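Side-chain contacts in NIPSNAP domain protein (Burkholderia xenovorans, PDB 5K9F), which is of unknown function but belongs to the NIPSNAP family of the dimeric alpha-beta barrel clan and holds an oxamic acid molecule between its helices and sheet: residues K85-V88 against G89-S93; L27-Y30 against E31-L35; A36-A39 against G40-R44; R71-R74 against K75-S79. All coordinates share one frame; numbering follows the deposited sequence.

From the N terminus, strand 10-18 leads into helix 23-33, whose last turns form contact 2. The helix is interrupted at Gly34 and the chain runs on into helix 35-42, the site of contact 3. After strands 45-51 and 58-65 come helix 68-79 with contact 4 and helix 82-91 with contact 1. Each contact is local, joining successive turns of one helix or its end, so none closes a long loop; they follow in series, neither nesting nor crossing. Arg90 and Glu33 tie helix 82-91 to helix 23-33, Arg74 and Ala41 tie helix 68-79 to helix 35-42, and Tyr30 with Gln38 bridges the two pairs on the antiparallel sheet.

Contact 1: K85-V88 against G89-S93; sequences KSFV and GRAGS
Ala91 N donates to Phe87 O at 2.8 Å, the donor nitrogen lying nearly along the C=O axis, a clear instance of the i to i+4 bond that builds an alpha-helix. Arg90 N does the same to Ser86 O at 3.1 Å, and Gly89 N to Lys85 O at 3.0 Å. Near the end of helix 82-91 the pattern slackens: Gly92 N still lies close to Val88 O, but its N-H points poorly (125°) and the bond is weak.

Beyond the backbone, Arg90 turns back over the preceding turn. In the conformer described, a bend about CG-CD (chi3 -69°) lays the guanidinium above the peptide joining Ser86 to Phe87. Ser86 O and Phe87 N both sit 3.5 Å from its plane, toward its rim and on one face. Ser86 CB meets Arg90 NH1 at 3.3 Å. NE is taken up by a salt bridge to Glu33 on helix 23-33.

On the neighbouring flank, Phe87 CG stands anti to the backbone N (chi1 163°), which brings the ring alongside the next turn. The methyl of Ala91 lies over one face, its CB 4.0 Å from the ring centroid in a CH-pi contact, nearest to CE1. The ring also meets Trp84 and the bound oxamic acid.

The chemistry divides the turn in two: an apolar methyl backs a pocket aromatic, while in this conformer the cation laid over a peptide has its partner, Glu33, outside the turn on the adjacent helix, which probably helps to hold it there.

Contact 2: L27-Y30 against E31-L35; sequences LSLY and EAEGL
Glu31 N donates to Leu27 O at 3.0 Å in a fairly straight bond, and a water links the carboxylate of the extended Glu31 side chain to the same carbonyl, donating to Glu31 OE1 at 2.7 Å and weakly to Leu27 O. Ala32 continues the helix through its N-H to Ser28 O.

At Glu33 the side chain joins in: its flat carboxylate comes against the Leu29 methyl CD1, which lies 3.5 Å from Glu33 OE2, and the two chains cross obliquely, OE1 being engaged by Arg90.

Gly34, first to leave helical angles, sends its N-H to Tyr30 O at 2.7 Å. Leu35 N reaches that oxygen from the opposite face of the carbonyl, at 2.9 Å, so one acceptor serves both the end of one helix and the start of the next, with Gly34 at the N-cap. Having no side chain, Gly34 lets the Tyr30 ring lie close. Tyr30 CG, anti to N (chi1 175°), brings one face of the ring over the Leu35 backbone, Leu35 CA being 3.6 Å from Tyr30 CZ, and the two side chains cross at about a right angle. Leu35 CB touches Tyr30 CE2, and Leu35 CD1 approaches the Tyr30 hydroxyl, whose polar partner is Gln38.

The Tyr30 ring also stacks on Tyr48 of strand 45-51, touches Trp63 of strand 58-65 and meets Phe108 of the second subunit, while Leu29 rests on Phe87 and Ala91 of helix 82-91.

Contact 3: A36-A39 against G40-R44; sequences AIQA and GALGR
Gln38 and Leu42 meet one turn apart on the inner side of helix 35-42, where the methyl CD1 of Leu42 rests against the aliphatic part of the glutamine, 3.7 Å from Gln38 CG. The same methyl lies 3.8 Å from Gln38 NE2, so a single apolar branch flanks the chain from its stem to its amide. The two first torsions differ: Gln38 CG stands opposite the backbone N (chi1 -178°), whereas Leu42 CG lies opposite the carbonyl carbon (chi1 -63°), and their chains therefore converge. Their spacing is set by the backbone, in which Leu42 N donates to Gln38 O at 2.9 Å in a nearly straight bond.

In the ferredoxin-like fold of the dimeric alpha-beta barrel clan, helices lie against one face of an antiparallel sheet. Helix 35-42 follows that plan here: Gln38 and Leu42 both touch Trp63 of strand 58-65. Gln38 also contacts the bound oxamic acid, and its OE1 is joined to Tyr30 OH by a hydrogen bond that probably fixes the rotation of the amide.

Toward the outside, Gly40 N and Ala41 N bond to Ala36 O and Ile37 O. The helix stops at Gly43, whose positive phi (108°) suits glycine; its N-H still reaches Ala39 O at 2.9 Å. A water donates to that oxygen at 2.8 Å and, in the Gly43 conformer described, to Gly43 O at 3.2 Å. On the flank facing helix 68-79, Ala41 packs on Leu78, and Ala41 O accepts from Arg74 NH1.

Contact 4: R71-R74 against K75-S79; sequences RTRR and KAILS
Lys75 starts beside the carbonyl of Arg71: its CB and CG each lie 3.3 Å from Arg71 O, the oxygen that also accepts the Lys75 N-H at 2.9 Å. CD then rests over the centre of the Arg71 guanidinium face, 3.4 Å from CZ. The bend at chi3 (67°) carries CE to 3.6 Å from Arg71 NH2, and the one at chi4 (58°) sets NZ 4.1 Å from that nitrogen, without direct contact between the charges.

Arg71 itself is extended to NE and runs alongside the lysine. The guanidinium of this buried residue is engaged elsewhere, NE forming a salt bridge to Glu12 of strand 10-18, which probably offsets the nearby like charge. Helix 68-79 is thereby fastened to the sheet of this ferredoxin-like fold, and its Leu78 packs on Ile37 and Gln38 of helix 35-42.

Round the helix, Arg73 and Ile77 lie side by side, with the Ile77 methyl CD1 3.6 Å from Arg73 NH1. Asp70 forms salt bridges with both neighbouring arginines, OD1 to Arg73 NE and OD2 to Arg74 NE. At the far turn Lys75 O is gripped by Ser79 N and, from the opposite face of the carbonyl, by Ser79 OG at 3.0 Å.

Contact 1: K85-V88 against G89-S93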
ATOM      1  N   LYS A  85       1.068  15.102  29.373  1.00 22.16           N
ATOM      2  CA  LYS A  85       2.234  15.594  28.643  1.00 26.29           C
ATOM      3  C   LYS A  85       3.504  14.907  29.122  1.00 24.48           C
ATOM      4  O   LYS A  85       4.371  14.549  28.311  1.00 26.23           O
ATOM      5  CB  LYS A  85       2.353  17.111  28.802  1.00 30.24           C
ATOM      6  CG  LYS A  85       1.289  17.920  28.077  1.00 26.14           C
ATOM      7  CD  LYS A  85       1.480  19.410  28.364  1.00 29.30           C
ATOM      8  CE  LYS A  85       0.456  20.264  27.640  1.00 30.01           C
ATOM      9  NZ  LYS A  85       0.626  21.710  27.978  1.00 35.18           N
ATOM     10  N   SER A  86       3.629  14.702  30.434  0.55 27.00           N
ATOM     11  CA  SER A  86       4.805  14.022  30.967  0.55 30.52           C
ATOM     12  C   SER A  86       4.886  12.594  30.453  0.55 30.54           C
ATOM     13  O   SER A  86       5.948  12.139  30.013  0.55 29.82           O
ATOM     14  CB  SER A  86       4.777  14.042  32.497  0.55 31.13           C
ATOM     15  OG  SER A  86       4.977  15.353  32.989  0.55 34.87           O
ATOM     16  N   PHE A  87       3.765  11.869  30.495  1.00 24.88           N
ATOM     17  CA  PHE A  87       3.761  10.502  29.991  1.00 22.74           C
ATOM     18  C   PHE A  87       4.094  10.457  28.505  1.00 23.92           C
ATOM     19  O   PHE A  87       4.867   9.598  28.060  1.00 27.07           O
ATOM     20  CB  PHE A  87       2.405   9.841  30.252  1.00 24.89           C
ATOM     21  CG  PHE A  87       2.176   8.616  29.424  1.00 22.86           C
ATOM     22  CD1 PHE A  87       2.841   7.432  29.716  1.00 29.96           C
ATOM     23  CD2 PHE A  87       1.325   8.646  28.329  1.00 20.03           C
ATOM     24  CE1 PHE A  87       2.647   6.309  28.936  1.00 25.89           C
ATOM     25  CE2 PHE A  87       1.135   7.524  27.543  1.00 25.60           C
ATOM     26  CZ  PHE A  87       1.795   6.354  27.852  1.00 30.35           C
ATOM     27  N   VAL A  88       3.520  11.370  27.716  1.00 21.43           N
ATOM     28  CA  VAL A  88       3.821  11.380  26.286  1.00 19.47           C
ATOM     29  C   VAL A  88       5.315  11.590  26.061  1.00 26.33           C
ATOM     30  O   VAL A  88       5.914  10.979  25.165  1.00 28.71           O
ATOM     31  CB  VAL A  88       2.979  12.451  25.569  1.00 24.91           C
ATOM     32  CG1 VAL A  88       3.512  12.699  24.168  1.00 26.93           C
ATOM     33  CG2 VAL A  88       1.535  12.010  25.512  1.00 22.51           C
ATOM     34  N   GLY A  89       5.939  12.433  26.888  1.00 28.63           N
ATOM     35  CA  GLY A  89       7.378  12.632  26.792  1.00 31.29           C
ATOM     36  C   GLY A  89       8.166  11.363  27.056  1.00 32.74           C
ATOM     37  O   GLY A  89       9.167  11.091  26.389  1.00 36.81           O
ATOM     38  N   ARG A  90       7.713  10.554  28.016  1.00 25.22           N
ATOM     39  CA  ARG A  90       8.445   9.344  28.377  0.52 26.17           C
ATOM     40  C   ARG A  90       8.167   8.186  27.425  1.00 25.81           C
ATOM     41  O   ARG A  90       9.055   7.355  27.196  1.00 28.35           O
ATOM     42  CB  ARG A  90       8.104   8.929  29.811  0.52 31.16           C
ATOM     43  CG  ARG A  90       8.514   9.949  30.868  0.52 31.87           C
ATOM     44  CD  ARG A  90       8.291   9.424  32.282  0.52 31.65           C
ATOM     45  NE  ARG A  90       6.876   9.294  32.615  0.52 34.10           N
ATOM     46  CZ  ARG A  90       6.132  10.272  33.124  0.52 30.53           C
ATOM     47  NH1 ARG A  90       6.671  11.461  33.358  0.52 38.90           N
ATOM     48  NH2 ARG A  90       4.848  10.062  33.399  0.52 20.15           N
ATOM     49  N   ALA A  91       6.960   8.104  26.866  1.00 21.66           N
ATOM     50  CA  ALA A  91       6.590   6.978  26.016  1.00 24.11           C
ATOM     51  C   ALA A  91       6.743   7.260  24.532  1.00 22.60           C
ATOM     52  O   ALA A  91       6.782   6.312  23.738  1.00 21.05           O
ATOM     53  CB  ALA A  91       5.136   6.565  26.286  1.00 30.85           C
ATOM     54  N   GLY A  92       6.847   8.532  24.143  1.00 24.80           N
ATOM     55  CA  GLY A  92       6.654   8.894  22.750  1.00 25.46           C
ATOM     56  C   GLY A  92       7.709   8.352  21.813  1.00 26.38           C
ATOM     57  O   GLY A  92       7.412   8.067  20.650  1.00 28.44           O
ATOM     58  N   SER A  93       8.946   8.187  22.296  1.00 22.77           N
ATOM     59  CA  SER A  93      10.022   7.734  21.425  1.00 25.32           C
ATOM     60  C   SER A  93       9.785   6.324  20.890  1.00 26.63           C
ATOM     61  O   SER A  93      10.406   5.944  19.891  1.00 26.98           O
ATOM     62  CB  SER A  93      11.373   7.808  22.147  1.00 30.66           C
ATOM     63  OG  SER A  93      11.555   6.761  23.088  1.00 28.96           O
TER

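Contact 2: L27-Y30 against E31-L35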
ATOM      1  N   LEU A  27       3.242  -1.068  26.675  1.00 16.83           N
ATOM      2  CA  LEU A  27       2.006  -1.400  27.381  1.00 15.78           C
ATOM      3  C   LEU A  27       2.188  -1.315  28.891  1.00 17.02           C
ATOM      4  O   LEU A  27       1.276  -0.888  29.601  1.00 19.52           O
ATOM      5  CB  LEU A  27       1.517  -2.794  26.980  1.00 16.28           C
ATOM      6  CG  LEU A  27       0.982  -2.879  25.546  1.00 18.13           C
ATOM      7  CD1 LEU A  27       0.613  -4.325  25.225  1.00 17.51           C
ATOM      8  CD2 LEU A  27      -0.211  -1.940  25.345  1.00 18.46           C
ATOM      9  N   SER A  28       3.350  -1.728  29.397  1.00 20.15           N
ATOM     10  CA  SER A  28       3.608  -1.620  30.830  0.58 21.13           C
ATOM     11  C   SER A  28       3.681  -0.167  31.273  1.00 19.24           C
ATOM     12  O   SER A  28       3.126   0.198  32.320  1.00 20.10           O
ATOM     13  CB  SER A  28       4.901  -2.350  31.185  0.58 22.84           C
ATOM     14  OG  SER A  28       4.740  -3.745  31.038  0.58 26.82           O
ATOM     15  N   LEU A  29       4.376   0.670  30.504  1.00 19.10           N
ATOM     16  CA  LEU A  29       4.502   2.082  30.851  1.00 20.53           C
ATOM     17  C   LEU A  29       3.156   2.788  30.762  1.00 19.08           C
ATOM     18  O   LEU A  29       2.812   3.596  31.637  1.00 21.33           O
ATOM     19  CB  LEU A  29       5.525   2.743  29.928  1.00 21.50           C
ATOM     20  CG  LEU A  29       5.924   4.192  30.194  1.00 26.28           C
ATOM     21  CD1 LEU A  29       6.582   4.352  31.552  1.00 27.54           C
ATOM     22  CD2 LEU A  29       6.862   4.645  29.085  1.00 28.34           C
ATOM     23  N   TYR A  30       2.381   2.489  29.716  1.00 16.96           N
ATOM     24  CA  TYR A  30       1.050   3.073  29.571  1.00 17.43           C
ATOM     25  C   TYR A  30       0.141   2.676  30.731  1.00 20.04           C
ATOM     26  O   TYR A  30      -0.534   3.526  31.326  1.00 19.78           O
ATOM     27  CB  TYR A  30       0.439   2.649  28.225  1.00 15.22           C
ATOM     28  CG  TYR A  30      -0.999   3.113  28.060  1.00 18.52           C
ATOM     29  CD1 TYR A  30      -1.293   4.444  27.795  1.00 17.90           C
ATOM     30  CD2 TYR A  30      -2.060   2.224  28.204  1.00 18.64           C
ATOM     31  CE1 TYR A  30      -2.606   4.873  27.656  1.00 16.82           C
ATOM     32  CE2 TYR A  30      -3.373   2.642  28.071  1.00 18.91           C
ATOM     33  CZ  TYR A  30      -3.639   3.968  27.786  1.00 17.66           C
ATOM     34  OH  TYR A  30      -4.950   4.386  27.649  1.00 17.44           O
ATOM     35  N   GLU A  31       0.106   1.386  31.076  1.00 18.95           N
ATOM     36  CA  GLU A  31      -0.789   0.971  32.155  1.00 21.64           C
ATOM     37  C   GLU A  31      -0.423   1.663  33.459  1.00 20.91           C
ATOM     38  O   GLU A  31      -1.302   2.036  34.251  1.00 23.68           O
ATOM     39  CB  GLU A  31      -0.765  -0.549  32.334  1.00 23.04           C
ATOM     40  CG  GLU A  31      -1.787  -1.030  33.368  1.00 24.04           C
ATOM     41  CD  GLU A  31      -1.837  -2.544  33.534  1.00 30.49           C
ATOM     42  OE1 GLU A  31      -1.138  -3.270  32.799  1.00 27.89           O
ATOM     43  OE2 GLU A  31      -2.590  -3.010  34.419  1.00 38.19           O
ATOM     44  N   ALA A  32       0.874   1.866  33.694  1.00 21.57           N
ATOM     45  CA  ALA A  32       1.303   2.448  34.958  1.00 23.17           C
ATOM     46  C   ALA A  32       1.118   3.961  35.004  1.00 21.69           C
ATOM     47  O   ALA A  32       0.851   4.512  36.080  1.00 24.84           O
ATOM     48  CB  ALA A  32       2.769   2.099  35.221  1.00 25.99           C
ATOM     49  N   GLU A  33       1.254   4.650  33.865  1.00 22.83           N
ATOM     50  CA  GLU A  33       1.362   6.106  33.854  1.00 25.78           C
ATOM     51  C   GLU A  33       0.366   6.827  32.954  1.00 23.67           C
ATOM     52  O   GLU A  33       0.200   8.042  33.120  1.00 25.80           O
ATOM     53  CB  GLU A  33       2.777   6.532  33.431  1.00 26.78           C
ATOM     54  CG  GLU A  33       3.892   5.919  34.263  1.00 30.08           C
ATOM     55  CD  GLU A  33       5.252   6.521  33.953  1.00 35.75           C
ATOM     56  OE1 GLU A  33       5.316   7.443  33.113  1.00 33.77           O
ATOM     57  OE2 GLU A  33       6.257   6.074  34.549  1.00 38.33           O
ATOM     58  N   GLY A  34      -0.296   6.143  32.021  1.00 19.44           N
ATOM     59  CA  GLY A  34      -1.145   6.816  31.051  1.00 17.86           C
ATOM     60  C   GLY A  34      -2.609   6.409  31.043  1.00 21.39           C
ATOM     61  O   GLY A  34      -3.477   7.225  30.718  1.00 20.06           O
ATOM     62  N   LEU A  35      -2.892   5.151  31.399  1.00 18.83           N
ATOM     63  CA  LEU A  35      -4.244   4.611  31.258  1.00 18.36           C
ATOM     64  C   LEU A  35      -5.268   5.389  32.085  1.00 21.53           C
ATOM     65  O   LEU A  35      -6.322   5.784  31.572  1.00 19.52           O
ATOM     66  CB  LEU A  35      -4.252   3.134  31.661  1.00 20.40           C
ATOM     67  CG  LEU A  35      -5.626   2.478  31.773  1.00 20.02           C
ATOM     68  CD1 LEU A  35      -6.362   2.492  30.432  1.00 21.34           C
ATOM     69  CD2 LEU A  35      -5.477   1.058  32.296  1.00 23.12           C
TER
HETATM   70  O   HOH W   1      -0.040  -3.441  30.354  1.00 28.14           O

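Contact 3: A36-A39 against G40-R44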
ATOM      1  N   ALA A  36      -4.995   5.595  33.376  1.00 19.57           N
ATOM      2  CA  ALA A  36      -5.992   6.244  34.220  1.00 19.79           C
ATOM      3  C   ALA A  36      -6.293   7.652  33.728  1.00 22.36           C
ATOM      4  O   ALA A  36      -7.454   8.069  33.700  1.00 23.52           O
ATOM      5  CB  ALA A  36      -5.524   6.269  35.678  1.00 21.52           C
ATOM      6  N   ILE A  37      -5.261   8.381  33.301  1.00 21.02           N
ATOM      7  CA  ILE A  37      -5.458   9.741  32.802  1.00 19.68           C
ATOM      8  C   ILE A  37      -6.248   9.723  31.499  1.00 20.10           C
ATOM      9  O   ILE A  37      -7.229  10.463  31.341  1.00 22.24           O
ATOM     10  CB  ILE A  37      -4.101  10.442  32.617  1.00 22.30           C
ATOM     11  CG1 ILE A  37      -3.360  10.545  33.951  1.00 30.01           C
ATOM     12  CG2 ILE A  37      -4.293  11.821  32.001  1.00 26.98           C
ATOM     13  CD1 ILE A  37      -1.898  10.863  33.778  1.00 29.30           C
ATOM     14  N   GLN A  38      -5.827   8.881  30.548  1.00 19.10           N
ATOM     15  CA  GLN A  38      -6.451   8.872  29.229  1.00 16.02           C
ATOM     16  C   GLN A  38      -7.887   8.364  29.294  1.00 19.95           C
ATOM     17  O   GLN A  38      -8.791   8.958  28.697  1.00 19.43           O
ATOM     18  CB  GLN A  38      -5.636   8.027  28.253  1.00 16.31           C
ATOM     19  CG  GLN A  38      -6.258   8.068  26.858  1.00 17.60           C
ATOM     20  CD  GLN A  38      -5.372   7.465  25.786  1.00 17.59           C
ATOM     21  OE1 GLN A  38      -4.762   6.407  25.973  1.00 17.56           O
ATOM     22  NE2 GLN A  38      -5.279   8.154  24.646  1.00 21.99           N
ATOM     23  N   ALA A  39      -8.117   7.254  30.004  1.00 18.50           N
ATOM     24  CA  ALA A  39      -9.478   6.747  30.138  1.00 21.55           C
ATOM     25  C   ALA A  39     -10.348   7.726  30.911  1.00 28.45           C
ATOM     26  O   ALA A  39     -11.539   7.876  30.616  1.00 23.37           O
ATOM     27  CB  ALA A  39      -9.468   5.382  30.823  1.00 28.82           C
ATOM     28  N   GLY A  40      -9.771   8.406  31.902  1.00 23.33           N
ATOM     29  CA  GLY A  40     -10.539   9.390  32.643  1.00 24.37           C
ATOM     30  C   GLY A  40     -11.004  10.538  31.768  1.00 26.98           C
ATOM     31  O   GLY A  40     -12.129  11.021  31.906  1.00 28.53           O
ATOM     32  N   ALA A  41     -10.153  10.976  30.844  1.00 20.19           N
ATOM     33  CA  ALA A  41     -10.498  12.101  29.983  1.00 20.41           C
ATOM     34  C   ALA A  41     -11.418  11.684  28.844  1.00 22.12           C
ATOM     35  O   ALA A  41     -12.376  12.398  28.519  1.00 20.03           O
ATOM     36  CB  ALA A  41      -9.227  12.731  29.412  1.00 18.96           C
ATOM     37  N   LEU A  42     -11.123  10.553  28.202  1.00 18.30           N
ATOM     38  CA  LEU A  42     -11.841  10.170  26.991  1.00 15.37           C
ATOM     39  C   LEU A  42     -13.138   9.433  27.282  1.00 20.72           C
ATOM     40  O   LEU A  42     -14.082   9.520  26.487  1.00 20.40           O
ATOM     41  CB  LEU A  42     -10.945   9.310  26.099  1.00 15.16           C
ATOM     42  CG  LEU A  42      -9.686  10.008  25.580  1.00 15.98           C
ATOM     43  CD1 LEU A  42      -8.940   9.136  24.566  1.00 17.13           C
ATOM     44  CD2 LEU A  42     -10.000  11.371  24.979  1.00 16.92           C
ATOM     45  N   GLY A  43     -13.232   8.667  28.368  0.57 18.63           N
ATOM     46  CA  GLY A  43     -14.550   8.197  28.778  0.57 20.63           C
ATOM     47  C   GLY A  43     -14.948   6.738  28.610  0.57 23.73           C
ATOM     48  O   GLY A  43     -15.431   6.128  29.570  0.57 25.11           O
ATOM     49  N   ARG A  44     -14.805   6.170  27.409  1.00 19.40           N
ATOM     50  CA  ARG A  44     -15.217   4.789  27.141  1.00 19.07           C
ATOM     51  C   ARG A  44     -14.176   4.058  26.297  1.00 16.08           C
ATOM     52  O   ARG A  44     -14.194   4.154  25.067  1.00 18.78           O
ATOM     53  CB  ARG A  44     -16.575   4.794  26.446  1.00 20.18           C
ATOM     54  CG  ARG A  44     -17.213   3.430  26.241  1.00 26.84           C
ATOM     55  CD  ARG A  44     -18.736   3.559  26.102  1.00 49.95           C
ATOM     56  NE  ARG A  44     -19.137   4.461  25.019  1.00 62.15           N
ATOM     57  CZ  ARG A  44     -19.700   5.656  25.197  1.00 60.36           C
ATOM     58  NH1 ARG A  44     -20.025   6.402  24.150  1.00 52.73           N
ATOM     59  NH2 ARG A  44     -19.942   6.104  26.419  1.00 59.03           N
TER
HETATM   60  O   HOH W   2     -13.135   5.798  31.730  1.00 36.00           O

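Contact 4: R71-R74 against K75-S79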
ATOM      1  N   ARG A  71     -15.828  14.145  21.391  1.00 15.26           N
ATOM      2  CA  ARG A  71     -14.464  13.680  21.178  1.00 12.99           C
ATOM      3  C   ARG A  71     -13.497  14.858  21.123  1.00 15.97           C
ATOM      4  O   ARG A  71     -12.427  14.827  21.739  1.00 16.57           O
ATOM      5  CB  ARG A  71     -14.386  12.844  19.891  1.00 14.06           C
ATOM      6  CG  ARG A  71     -12.974  12.451  19.503  1.00 16.79           C
ATOM      7  CD  ARG A  71     -12.972  11.702  18.185  1.00 13.91           C
ATOM      8  NE  ARG A  71     -11.616  11.310  17.797  1.00 14.78           N
ATOM      9  CZ  ARG A  71     -10.800  12.076  17.075  1.00 17.28           C
ATOM     10  NH1 ARG A  71     -11.190  13.274  16.660  1.00 16.75           N
ATOM     11  NH2 ARG A  71      -9.588  11.642  16.765  1.00 16.33           N
ATOM     12  N   THR A  72     -13.856  15.911  20.386  1.00 15.23           N
ATOM     13  CA  THR A  72     -12.982  17.081  20.303  1.00 17.21           C
ATOM     14  C   THR A  72     -12.741  17.668  21.685  1.00 19.20           C
ATOM     15  O   THR A  72     -11.604  17.970  22.061  1.00 18.25           O
ATOM     16  CB  THR A  72     -13.596  18.130  19.373  1.00 18.99           C
ATOM     17  OG1 THR A  72     -13.668  17.594  18.049  1.00 18.79           O
ATOM     18  CG2 THR A  72     -12.736  19.382  19.346  1.00 21.39           C
ATOM     19  N   ARG A  73     -13.811  17.812  22.465  1.00 15.50           N
ATOM     20  CA  ARG A  73     -13.690  18.399  23.798  1.00 15.43           C
ATOM     21  C   ARG A  73     -12.791  17.548  24.689  1.00 16.70           C
ATOM     22  O   ARG A  73     -11.895  18.062  25.370  1.00 17.54           O
ATOM     23  CB  ARG A  73     -15.086  18.544  24.409  1.00 17.17           C
ATOM     24  CG  ARG A  73     -15.143  19.305  25.729  1.00 19.53           C
ATOM     25  CD  ARG A  73     -16.567  19.311  26.304  1.00 21.85           C
ATOM     26  NE  ARG A  73     -17.025  17.968  26.659  1.00 20.99           N
ATOM     27  CZ  ARG A  73     -16.814  17.395  27.839  1.00 26.59           C
ATOM     28  NH1 ARG A  73     -16.168  18.056  28.791  1.00 24.31           N
ATOM     29  NH2 ARG A  73     -17.252  16.165  28.072  1.00 26.76           N
ATOM     30  N   ARG A  74     -13.012  16.234  24.685  1.00 17.73           N
ATOM     31  CA  ARG A  74     -12.264  15.363  25.583  1.00 17.90           C
ATOM     32  C   ARG A  74     -10.807  15.247  25.157  1.00 16.23           C
ATOM     33  O   ARG A  74      -9.914  15.153  26.008  1.00 17.19           O
ATOM     34  CB  ARG A  74     -12.939  13.990  25.645  1.00 19.06           C
ATOM     35  CG  ARG A  74     -14.296  14.043  26.370  1.00 16.49           C
ATOM     36  CD  ARG A  74     -15.044  12.712  26.274  1.00 19.45           C
ATOM     37  NE  ARG A  74     -16.282  12.680  27.064  1.00 19.54           N
ATOM     38  CZ  ARG A  74     -16.365  12.206  28.307  1.00 22.50           C
ATOM     39  NH1 ARG A  74     -15.280  11.750  28.921  1.00 24.12           N
ATOM     40  NH2 ARG A  74     -17.529  12.194  28.945  1.00 23.91           N
ATOM     41  N   LYS A  75     -10.540  15.242  23.846  1.00 16.38           N
ATOM     42  CA  LYS A  75      -9.153  15.185  23.393  1.00 16.05           C
ATOM     43  C   LYS A  75      -8.375  16.432  23.791  1.00 18.02           C
ATOM     44  O   LYS A  75      -7.181  16.346  24.107  1.00 18.52           O
ATOM     45  CB  LYS A  75      -9.098  14.984  21.876  1.00 17.52           C
ATOM     46  CG  LYS A  75      -9.402  13.571  21.450  1.00 21.13           C
ATOM     47  CD  LYS A  75      -9.435  13.450  19.929  1.00 21.07           C
ATOM     48  CE  LYS A  75      -8.054  13.671  19.298  1.00 20.50           C
ATOM     49  NZ  LYS A  75      -7.027  12.713  19.805  1.00 22.79           N
ATOM     50  N   ALA A  76      -9.024  17.601  23.778  1.00 17.39           N
ATOM     51  CA  ALA A  76      -8.328  18.815  24.189  1.00 18.98           C
ATOM     52  C   ALA A  76      -8.091  18.814  25.693  1.00 19.42           C
ATOM     53  O   ALA A  76      -7.057  19.303  26.165  1.00 22.69           O
ATOM     54  CB  ALA A  76      -9.118  20.053  23.764  1.00 23.40           C
ATOM     55  N   ILE A  77      -9.040  18.268  26.460  1.00 18.56           N
ATOM     56  CA  ILE A  77      -8.829  18.119  27.897  1.00 19.15           C
ATOM     57  C   ILE A  77      -7.618  17.242  28.159  1.00 21.54           C
ATOM     58  O   ILE A  77      -6.774  17.555  29.010  1.00 21.12           O
ATOM     59  CB  ILE A  77     -10.089  17.556  28.577  1.00 20.42           C
ATOM     60  CG1 ILE A  77     -11.198  18.616  28.583  1.00 20.75           C
ATOM     61  CG2 ILE A  77      -9.768  17.094  30.008  1.00 21.61           C
ATOM     62  CD1 ILE A  77     -12.546  18.084  28.985  1.00 23.24           C
ATOM     63  N   LEU A  78      -7.504  16.138  27.423  1.00 18.31           N
ATOM     64  CA  LEU A  78      -6.381  15.235  27.638  1.00 17.39           C
ATOM     65  C   LEU A  78      -5.070  15.888  27.221  1.00 18.87           C
ATOM     66  O   LEU A  78      -4.079  15.838  27.960  1.00 19.94           O
ATOM     67  CB  LEU A  78      -6.614  13.942  26.865  1.00 15.84           C
ATOM     68  CG  LEU A  78      -5.461  12.947  26.896  1.00 17.41           C
ATOM     69  CD1 LEU A  78      -5.241  12.446  28.316  1.00 20.73           C
ATOM     70  CD2 LEU A  78      -5.790  11.815  25.935  1.00 19.35           C
ATOM     71  N   SER A  79      -5.057  16.523  26.043  1.00 20.68           N
ATOM     72  CA  SER A  79      -3.826  17.105  25.508  1.00 20.76           C
ATOM     73  C   SER A  79      -3.269  18.196  26.404  1.00 22.92           C
ATOM     74  O   SER A  79      -2.050  18.404  26.440  1.00 25.06           O
ATOM     75  CB  SER A  79      -4.073  17.672  24.109  1.00 26.26           C
ATOM     76  OG  SER A  79      -4.355  16.639  23.186  1.00 38.44           O
TER